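Long-range contact in conjugal transfer protein-like C-terminal domain-containing protein (Enterococcus faecalis, PDB 4EC6), which is probably a component of a type IV secretion-like conjugative transfer machinery, with a C-terminal domain that resembles VirB8 proteins: residues Thr84-Trp95 / Phe147-Leu155. Numbering follows the deposited sequence.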
# COMPACT_ATOMS: atom_id res chain seq x y z
N THR A 84 -18.60 -8.55 11.54
CA THR A 84 -17.62 -9.64 11.54
C THR A 84 -16.24 -9.20 11.87
O THR A 84 -15.49 -10.01 12.32
CB THR A 84 -17.52 -10.40 10.21
OG1 THR A 84 -17.30 -9.46 9.13
CG2 THR A 84 -18.79 -11.20 9.94
N TYR A 85 -15.91 -7.93 11.61
CA TYR A 85 -14.61 -7.35 11.96
C TYR A 85 -14.45 -7.00 13.41
O TYR A 85 -13.33 -6.96 13.91
CB TYR A 85 -14.34 -6.08 11.19
CG TYR A 85 -14.24 -6.33 9.75
CD1 TYR A 85 -13.06 -6.81 9.20
CD2 TYR A 85 -15.32 -6.11 8.91
CE1 TYR A 85 -12.94 -7.06 7.86
CE2 TYR A 85 -15.22 -6.40 7.57
CZ TYR A 85 -14.02 -6.87 7.06
OH TYR A 85 -13.88 -7.14 5.71
N VAL A 86 -15.56 -6.73 14.09
CA VAL A 86 -15.47 -6.36 15.52
C VAL A 86 -15.79 -7.47 16.51
O VAL A 86 -16.75 -8.20 16.36
CB VAL A 86 -16.28 -5.09 15.82
CG1 VAL A 86 -15.96 -4.56 17.20
CG2 VAL A 86 -15.92 -4.04 14.77
N SER A 87 -14.95 -7.61 17.53
CA SER A 87 -15.25 -8.52 18.62
C SER A 87 -16.65 -8.23 19.19
O SER A 87 -17.04 -7.08 19.36
CB SER A 87 -14.17 -8.41 19.70
OG SER A 87 -14.58 -8.95 20.94
N GLU A 88 -17.38 -9.31 19.49
CA GLU A 88 -18.67 -9.24 20.17
C GLU A 88 -18.57 -8.55 21.53
O GLU A 88 -19.56 -8.12 22.06
CB GLU A 88 -19.24 -10.62 20.39
CG GLU A 88 -20.39 -11.01 19.47
CD GLU A 88 -21.30 -12.15 20.02
OE1 GLU A 88 -21.32 -12.43 21.27
OE2 GLU A 88 -22.04 -12.75 19.20
N LYS A 89 -17.39 -8.47 22.09
CA LYS A 89 -17.24 -7.82 23.38
C LYS A 89 -17.26 -6.31 23.28
O LYS A 89 -17.25 -5.67 24.28
CB LYS A 89 -15.94 -8.22 24.07
CG LYS A 89 -15.93 -9.66 24.56
CD LYS A 89 -14.58 -9.96 25.18
CE LYS A 89 -14.52 -11.43 25.58
NZ LYS A 89 -13.13 -11.99 25.49
N VAL A 90 -17.21 -5.76 22.08
CA VAL A 90 -17.30 -4.32 21.93
C VAL A 90 -18.76 -3.96 21.68
O VAL A 90 -19.43 -4.66 20.91
CB VAL A 90 -16.46 -3.85 20.73
CG1 VAL A 90 -16.72 -2.37 20.44
CG2 VAL A 90 -14.97 -4.16 20.96
N ASP A 91 -19.24 -2.88 22.33
CA ASP A 91 -20.61 -2.42 22.15
C ASP A 91 -20.62 -1.59 20.86
O ASP A 91 -20.03 -0.52 20.83
CB ASP A 91 -21.11 -1.64 23.40
CG ASP A 91 -22.55 -0.95 23.20
OD1 ASP A 91 -23.13 -0.98 22.12
OD2 ASP A 91 -23.10 -0.34 24.16
N ILE A 92 -21.23 -2.12 19.81
CA ILE A 92 -21.31 -1.38 18.54
C ILE A 92 -22.72 -0.89 18.29
O ILE A 92 -23.02 -0.35 17.22
CB ILE A 92 -20.81 -2.15 17.27
CG1 ILE A 92 -21.67 -3.37 17.01
CG2 ILE A 92 -19.34 -2.52 17.38
CD1 ILE A 92 -21.54 -3.91 15.59
N SER A 93 -23.59 -1.07 19.27
CA SER A 93 -25.02 -0.66 19.12
C SER A 93 -25.23 0.85 18.78
O SER A 93 -26.19 1.21 18.11
CB SER A 93 -25.80 -1.01 20.37
OG SER A 93 -25.33 -0.22 21.46
N ASP A 94 -24.32 1.72 19.23
CA ASP A 94 -24.39 3.16 18.90
C ASP A 94 -23.47 3.70 17.74
O ASP A 94 -23.43 4.89 17.51
CB ASP A 94 -24.26 4.05 20.17
CG ASP A 94 -25.35 3.71 21.22
OD1 ASP A 94 -25.02 3.56 22.43
OD2 ASP A 94 -26.56 3.57 20.86
N TRP A 95 -22.75 2.84 17.03
CA TRP A 95 -21.88 3.32 15.97
C TRP A 95 -22.75 3.69 14.82
O TRP A 95 -23.57 2.91 14.43
CB TRP A 95 -20.89 2.24 15.54
CG TRP A 95 -19.86 1.87 16.58
CD1 TRP A 95 -19.86 2.18 17.94
CD2 TRP A 95 -18.67 1.06 16.40
NE1 TRP A 95 -18.77 1.67 18.55
CE2 TRP A 95 -18.03 0.98 17.69
CE3 TRP A 95 -18.08 0.40 15.32
CZ2 TRP A 95 -16.86 0.28 17.89
CZ3 TRP A 95 -16.90 -0.30 15.54
CH2 TRP A 95 -16.31 -0.36 16.79
N PHE A 147 -8.58 -12.34 12.92
CA PHE A 147 -8.42 -11.10 13.72
C PHE A 147 -9.74 -10.49 14.10
O PHE A 147 -10.72 -10.67 13.39
CB PHE A 147 -7.64 -10.07 12.93
CG PHE A 147 -6.32 -10.56 12.45
CD1 PHE A 147 -5.24 -10.61 13.31
CD2 PHE A 147 -6.17 -11.00 11.13
CE1 PHE A 147 -4.02 -11.07 12.87
CE2 PHE A 147 -4.95 -11.49 10.68
CZ PHE A 147 -3.87 -11.53 11.55
N LEU A 148 -9.76 -9.77 15.21
CA LEU A 148 -10.92 -8.96 15.54
C LEU A 148 -10.46 -7.59 16.10
O LEU A 148 -9.43 -7.52 16.78
CB LEU A 148 -11.81 -9.67 16.52
CG LEU A 148 -12.60 -10.90 16.09
CD1 LEU A 148 -13.07 -11.73 17.28
CD2 LEU A 148 -13.78 -10.48 15.23
N VAL A 149 -11.19 -6.52 15.75
CA VAL A 149 -11.03 -5.22 16.37
C VAL A 149 -11.61 -5.29 17.80
O VAL A 149 -12.69 -5.86 17.99
CB VAL A 149 -11.80 -4.12 15.57
CG1 VAL A 149 -11.81 -2.80 16.32
CG2 VAL A 149 -11.22 -3.94 14.17
N THR A 150 -10.94 -4.70 18.79
CA THR A 150 -11.37 -4.80 20.15
C THR A 150 -11.54 -3.46 20.89
O THR A 150 -11.79 -3.45 22.08
CB THR A 150 -10.40 -5.67 20.98
OG1 THR A 150 -9.07 -5.10 20.93
CG2 THR A 150 -10.34 -7.07 20.48
N THR A 151 -11.34 -2.33 20.23
CA THR A 151 -11.69 -1.04 20.85
C THR A 151 -12.41 -0.21 19.79
O THR A 151 -12.36 -0.52 18.61
CB THR A 151 -10.47 -0.25 21.29
OG1 THR A 151 -9.60 -0.11 20.17
CG2 THR A 151 -9.75 -0.94 22.39
N GLN A 152 -13.10 0.84 20.21
CA GLN A 152 -13.71 1.71 19.22
C GLN A 152 -12.58 2.60 18.65
O GLN A 152 -11.80 3.09 19.41
CB GLN A 152 -14.80 2.54 19.86
CG GLN A 152 -15.33 3.52 18.84
CD GLN A 152 -16.45 4.35 19.36
OE1 GLN A 152 -16.41 4.77 20.51
NE2 GLN A 152 -17.45 4.59 18.53
N PRO A 153 -12.46 2.75 17.31
CA PRO A 153 -11.32 3.51 16.76
C PRO A 153 -11.31 4.96 17.24
O PRO A 153 -12.36 5.57 17.32
CB PRO A 153 -11.58 3.44 15.26
CG PRO A 153 -12.34 2.19 15.06
CD PRO A 153 -13.26 2.12 16.24
N LYS A 154 -10.13 5.49 17.60
CA LYS A 154 -9.93 6.94 17.86
C LYS A 154 -9.40 7.67 16.63
O LYS A 154 -8.38 7.30 16.01
CB LYS A 154 -8.97 7.26 19.03
CG LYS A 154 -9.29 6.64 20.40
CD LYS A 154 -10.79 6.32 20.49
CE LYS A 154 -11.29 6.00 21.90
NZ LYS A 154 -12.77 6.24 21.89
N LEU A 155 -10.09 8.72 16.26
CA LEU A 155 -9.73 9.51 15.13
C LEU A 155 -9.17 10.82 15.69
O LEU A 155 -9.78 11.39 16.54
CB LEU A 155 -11.01 9.75 14.35
CG LEU A 155 -11.05 9.91 12.87
CD1 LEU A 155 -10.04 8.98 12.19
CD2 LEU A 155 -12.50 9.61 12.51
O HOH W 1 -13.03 -10.77 11.44
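Gln152 lies along the indole of Trp95, its carbons following the CZ2-CE2-NE1 side of the ring. CB sits 3.6 Å from CZ2 of Trp95, CG passes CZ2 (3.7 Å) and CE2, displaced outward from the bond between them, CD reaches NE1, and NE2 ends over one face, near NE1 at the ring margin. The path is straight because CG is anti to the backbone N (chi1 175°) and the chain stays extended beyond it. Amide and indole planes are nearly parallel (7°); NE2 of Gln152 lies 3.2 Å from NE1 of Trp95, but both are donors, so no hydrogen bond joins them. On the opposite face Ile92 CG2 stands 3.5 Å from the plane, over the ring centre, and Pro153 CD touches CH2 obliquely.

The backbones meet in a single beta bridge, Val86 with Val149. Val149 N donates to Tyr85 O (2.9 Å, 170° at the hydrogen), and Ser87 N returns a bond to Val149 O (2.9 Å). Beside this pair, Leu148 CD2 packs 3.4 Å from Thr84 O, while one water donates to both Thr84 O and Phe147 O.

The loop from helix 75-82 to strand 101-112 thus adds one bridge to the outer edge of strand 147-157, whose other edge pairs with strand 131-142. Tyr85 and Val86 reach helix 54-68, and Trp95 packs on Tyr78 and Leu82 of helix 75-82, joining both helices to the NTF2-like sheet.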